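Local coordinates for ferrous iron transport protein B (Escherichia coli, PDB 3I8X), which transports ferrous iron across the inner membrane in a GTP-driven uptake system, its cytoplasmic N-terminal G domain binding and slowly hydrolysing GTP, at residues A[92-97]-A[119-124]. Sequence-based numbering, arbitrary orientation.
Sequences VVDASN and LNMLDI. With GDP (guanosine-5'-diphosphate), chain D.
V93 and D94 pair in parallel with L119 and N120 where two neighbouring strands of the G domain end, joined by helix 98-110 in a beta-alpha-beta crossover; the second strand runs into the N120-M121-L122-D123 (NxxD) motif that reads guanine. Two backbone hydrogen bonds close the pairing: N120 N to V93 O (2.7 Å) and A95 N to N120 O (2.8 Å). On the sheet face of V93 and L119, V93 CG1 meets L119 CD1 at 3.7 Å; beyond the strand end, A95 CB packs against both L119 CG and L122 CD2. On the other face M121 bends at chi2 (-114°) and chi3 (-79°), which brings CE back over the D94 carboxylate, 3.4 Å from D94 CG. S96 N, closing an Asx turn on D94 OD1, and N97 ND2, bound to OD2, meet the carboxylate from above its opposite face, S96 N 53° out of the plane. Replacing D94 by an alanine is likely to leave S96 N and N97 ND2 without this acceptor and open a gap under M121 CE. Toward the nucleotide, N120 ND2 bonds S14 O of the P-loop, and V92 CG1 lies alongside that amide. D123, salt-bridged through OD1 to R152, accepts on OD2 from GDP N1 at 3.2 Å, and I124 CG1 rests 3.6 Å from GDP N2.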
ATOM      1  N   VAL A  92      -7.503  -2.996  -2.390  1.00 16.83           N
ATOM      2  CA  VAL A  92      -8.796  -3.565  -2.015  1.00 17.00           C
ATOM      3  C   VAL A  92      -8.830  -3.637  -0.493  1.00 17.67           C
ATOM      4  O   VAL A  92      -8.009  -4.338   0.138  1.00 17.15           O
ATOM      5  CB  VAL A  92      -9.036  -4.986  -2.620  1.00 17.66           C
ATOM      6  CG1 VAL A  92     -10.533  -5.377  -2.525  1.00 14.12           C
ATOM      7  CG2 VAL A  92      -8.541  -5.047  -4.060  1.00 18.00           C
ATOM      8  N   VAL A  93      -9.757  -2.872   0.086  1.00 18.25           N
ATOM      9  CA  VAL A  93      -9.844  -2.672   1.539  1.00 18.48           C
ATOM     10  C   VAL A  93     -11.160  -3.270   1.986  1.00 19.37           C
ATOM     11  O   VAL A  93     -12.183  -3.047   1.363  1.00 19.52           O
ATOM     12  CB  VAL A  93      -9.805  -1.161   1.936  1.00 18.60           C
ATOM     13  CG1 VAL A  93     -10.077  -0.989   3.437  1.00 16.59           C
ATOM     14  CG2 VAL A  93      -8.458  -0.534   1.535  1.00 16.13           C
ATOM     15  N   ASP A  94     -11.128  -4.045   3.065  1.00 20.15           N
ATOM     16  CA  ASP A  94     -12.327  -4.673   3.590  1.00 20.20           C
ATOM     17  C   ASP A  94     -12.899  -3.656   4.560  1.00 20.64           C
ATOM     18  O   ASP A  94     -12.273  -3.350   5.575  1.00 21.62           O
ATOM     19  CB  ASP A  94     -11.938  -6.025   4.215  1.00 20.51           C
ATOM     20  CG  ASP A  94     -12.989  -6.600   5.170  1.00 20.13           C
ATOM     21  OD1 ASP A  94     -14.174  -6.200   5.142  1.00 20.14           O
ATOM     22  OD2 ASP A  94     -12.597  -7.500   5.935  1.00 18.42           O
ATOM     23  N   ALA A  95     -14.061  -3.096   4.219  1.00 20.88           N
ATOM     24  CA  ALA A  95     -14.727  -2.075   5.047  1.00 21.15           C
ATOM     25  C   ALA A  95     -15.183  -2.578   6.427  1.00 21.66           C
ATOM     26  O   ALA A  95     -15.408  -1.772   7.340  1.00 22.09           O
ATOM     27  CB  ALA A  95     -15.914  -1.457   4.282  1.00 21.88           C
ATOM     28  N   SER A  96     -15.278  -3.902   6.587  1.00 21.27           N
ATOM     29  CA  SER A  96     -15.709  -4.513   7.832  1.00 21.29           C
ATOM     30  C   SER A  96     -14.576  -4.657   8.852  1.00 21.12           C
ATOM     31  O   SER A  96     -14.820  -4.884  10.028  1.00 20.79           O
ATOM     32  CB  SER A  96     -16.404  -5.852   7.556  1.00 21.28           C
ATOM     33  OG  SER A  96     -15.494  -6.852   7.122  1.00 25.20           O
ATOM     34  N   ASN A  97     -13.346  -4.451   8.393  1.00 20.97           N
ATOM     35  CA  ASN A  97     -12.163  -4.480   9.210  1.00 20.78           C
ATOM     36  C   ASN A  97     -11.277  -3.369   8.760  1.00 20.50           C
ATOM     37  O   ASN A  97     -10.152  -3.598   8.360  1.00 20.32           O
ATOM     38  CB  ASN A  97     -11.445  -5.822   9.042  1.00 21.01           C
ATOM     39  CG  ASN A  97     -12.167  -6.932   9.732  1.00 22.74           C
ATOM     40  OD1 ASN A  97     -12.044  -7.065  10.944  1.00 28.50           O
ATOM     41  ND2 ASN A  97     -12.955  -7.719   8.992  1.00 24.24           N
ATOM     42  N   LEU A 119     -13.031   0.124  -1.753  1.00 20.49           N
ATOM     43  CA  LEU A 119     -13.611  -0.168  -0.423  1.00 21.61           C
ATOM     44  C   LEU A 119     -14.655  -1.262  -0.567  1.00 22.58           C
ATOM     45  O   LEU A 119     -15.779  -1.022  -1.000  1.00 22.46           O
ATOM     46  CB  LEU A 119     -14.216   1.085   0.241  1.00 21.76           C
ATOM     47  CG  LEU A 119     -14.473   1.024   1.768  1.00 21.27           C
ATOM     48  CD1 LEU A 119     -13.174   0.850   2.593  1.00 18.82           C
ATOM     49  CD2 LEU A 119     -15.202   2.256   2.264  1.00 21.16           C
ATOM     50  N   ASN A 120     -14.258  -2.470  -0.191  1.00 23.82           N
ATOM     51  CA  ASN A 120     -15.034  -3.669  -0.418  1.00 25.27           C
ATOM     52  C   ASN A 120     -15.775  -4.150   0.850  1.00 25.83           C
ATOM     53  O   ASN A 120     -15.546  -3.646   1.940  1.00 24.12           O
ATOM     54  CB  ASN A 120     -14.051  -4.767  -0.882  1.00 26.14           C
ATOM     55  CG  ASN A 120     -14.632  -5.681  -1.926  1.00 27.29           C
ATOM     56  OD1 ASN A 120     -15.763  -5.520  -2.382  1.00 30.58           O
ATOM     57  ND2 ASN A 120     -13.841  -6.642  -2.330  1.00 31.75           N
ATOM     58  N   MET A 121     -16.656  -5.143   0.676  1.00 27.51           N
ATOM     59  CA  MET A 121     -17.370  -5.815   1.774  1.00 29.47           C
ATOM     60  C   MET A 121     -18.232  -4.826   2.558  1.00 29.97           C
ATOM     61  O   MET A 121     -18.253  -4.801   3.795  1.00 28.90           O
ATOM     62  CB  MET A 121     -16.388  -6.556   2.677  1.00 29.81           C
ATOM     63  CG  MET A 121     -15.230  -7.194   1.915  1.00 32.10           C
ATOM     64  SD  MET A 121     -15.167  -8.951   1.907  1.00 33.61           S
ATOM     65  CE  MET A 121     -14.461  -9.183   3.541  1.00 36.01           C
ATOM     66  N   LEU A 122     -18.947  -4.019   1.782  1.00 31.66           N
ATOM     67  CA  LEU A 122     -19.732  -2.898   2.287  1.00 33.15           C
ATOM     68  C   LEU A 122     -21.029  -3.360   2.931  1.00 33.58           C
ATOM     69  O   LEU A 122     -21.417  -2.852   3.976  1.00 32.93           O
ATOM     70  CB  LEU A 122     -20.028  -1.912   1.154  1.00 33.55           C
ATOM     71  CG  LEU A 122     -18.938  -0.889   0.840  1.00 34.31           C
ATOM     72  CD1 LEU A 122     -19.401  -0.079  -0.389  1.00 34.97           C
ATOM     73  CD2 LEU A 122     -18.652   0.032   2.043  1.00 34.27           C
ATOM     74  N   ASP A 123     -21.678  -4.323   2.290  1.00 35.03           N
ATOM     75  CA  ASP A 123     -22.832  -5.043   2.870  1.00 36.11           C
ATOM     76  C   ASP A 123     -22.492  -5.716   4.215  1.00 36.53           C
ATOM     77  O   ASP A 123     -23.263  -5.640   5.178  1.00 37.22           O
ATOM     78  CB  ASP A 123     -23.381  -6.075   1.873  1.00 36.38           C
ATOM     79  CG  ASP A 123     -22.281  -6.761   1.066  1.00 38.77           C
ATOM     80  OD1 ASP A 123     -22.611  -7.371   0.029  1.00 43.09           O
ATOM     81  OD2 ASP A 123     -21.087  -6.682   1.451  1.00 41.25           O
ATOM     82  N   ILE A 124     -21.330  -6.346   4.284  1.00 37.09           N
ATOM     83  CA  ILE A 124     -20.819  -6.883   5.545  1.00 37.60           C
ATOM     84  C   ILE A 124     -20.642  -5.790   6.602  1.00 38.38           C
ATOM     85  O   ILE A 124     -21.040  -5.982   7.748  1.00 38.91           O
ATOM     86  CB  ILE A 124     -19.482  -7.643   5.358  1.00 37.34           C
ATOM     87  CG1 ILE A 124     -19.615  -8.672   4.220  1.00 37.50           C
ATOM     88  CG2 ILE A 124     -19.030  -8.266   6.693  1.00 36.44           C
ATOM     89  CD1 ILE A 124     -18.481  -9.652   4.106  1.00 37.45           C
TER
HETATM   90  PB  GDP D 275      -9.167 -12.669  -1.578  0.70 16.09           P
HETATM   91  O1B GDP D 275      -8.398 -13.588  -0.675  0.70 17.07           O
HETATM   92  O2B GDP D 275      -8.734 -11.297  -1.201  0.70 14.03           O
HETATM   93  O3B GDP D 275      -8.678 -13.047  -2.957  0.70 18.90           O
HETATM   94  O3A GDP D 275     -10.764 -12.808  -1.411  0.70 17.92           O
HETATM   95  PA  GDP D 275     -11.930 -13.446  -2.381  0.70 20.50           P
HETATM   96  O1A GDP D 275     -11.812 -14.932  -2.666  0.70 21.99           O
HETATM   97  O2A GDP D 275     -12.314 -12.656  -3.599  0.70 19.91           O
HETATM   98  O5' GDP D 275     -13.209 -13.245  -1.434  0.70 22.10           O
HETATM   99  C5' GDP D 275     -13.374 -13.913  -0.193  0.70 23.54           C
HETATM  100  C4' GDP D 275     -14.851 -14.280  -0.046  0.70 24.92           C
HETATM  101  O4' GDP D 275     -15.615 -13.088   0.099  0.70 24.59           O
HETATM  102  C3' GDP D 275     -15.399 -14.967  -1.286  0.70 25.40           C
HETATM  103  O3' GDP D 275     -16.369 -15.949  -0.950  0.70 27.11           O
HETATM  104  C2' GDP D 275     -16.079 -13.879  -2.088  0.70 25.06           C
HETATM  105  O2' GDP D 275     -17.126 -14.405  -2.909  0.70 22.51           O
HETATM  106  C1' GDP D 275     -16.545 -12.931  -0.993  0.70 24.64           C
HETATM  107  N9  GDP D 275     -16.597 -11.492  -1.403  0.70 25.18           N
HETATM  108  C8  GDP D 275     -15.752 -10.806  -2.197  0.70 24.01           C
HETATM  109  N7  GDP D 275     -16.148  -9.507  -2.303  0.70 24.23           N
HETATM  110  C5  GDP D 275     -17.254  -9.342  -1.563  0.70 24.43           C
HETATM  111  C6  GDP D 275     -18.187  -8.226  -1.222  0.70 23.91           C
HETATM  112  O6  GDP D 275     -18.027  -7.086  -1.676  0.70 23.68           O
HETATM  113  N1  GDP D 275     -19.204  -8.477  -0.398  0.70 23.95           N
HETATM  114  C2  GDP D 275     -19.404  -9.710   0.105  0.70 23.85           C
HETATM  115  N2  GDP D 275     -20.442  -9.918   0.918  0.70 24.82           N
HETATM  116  N3  GDP D 275     -18.616 -10.786  -0.155  0.70 24.29           N
HETATM  117  C4  GDP D 275     -17.536 -10.656  -0.964  0.70 24.93           C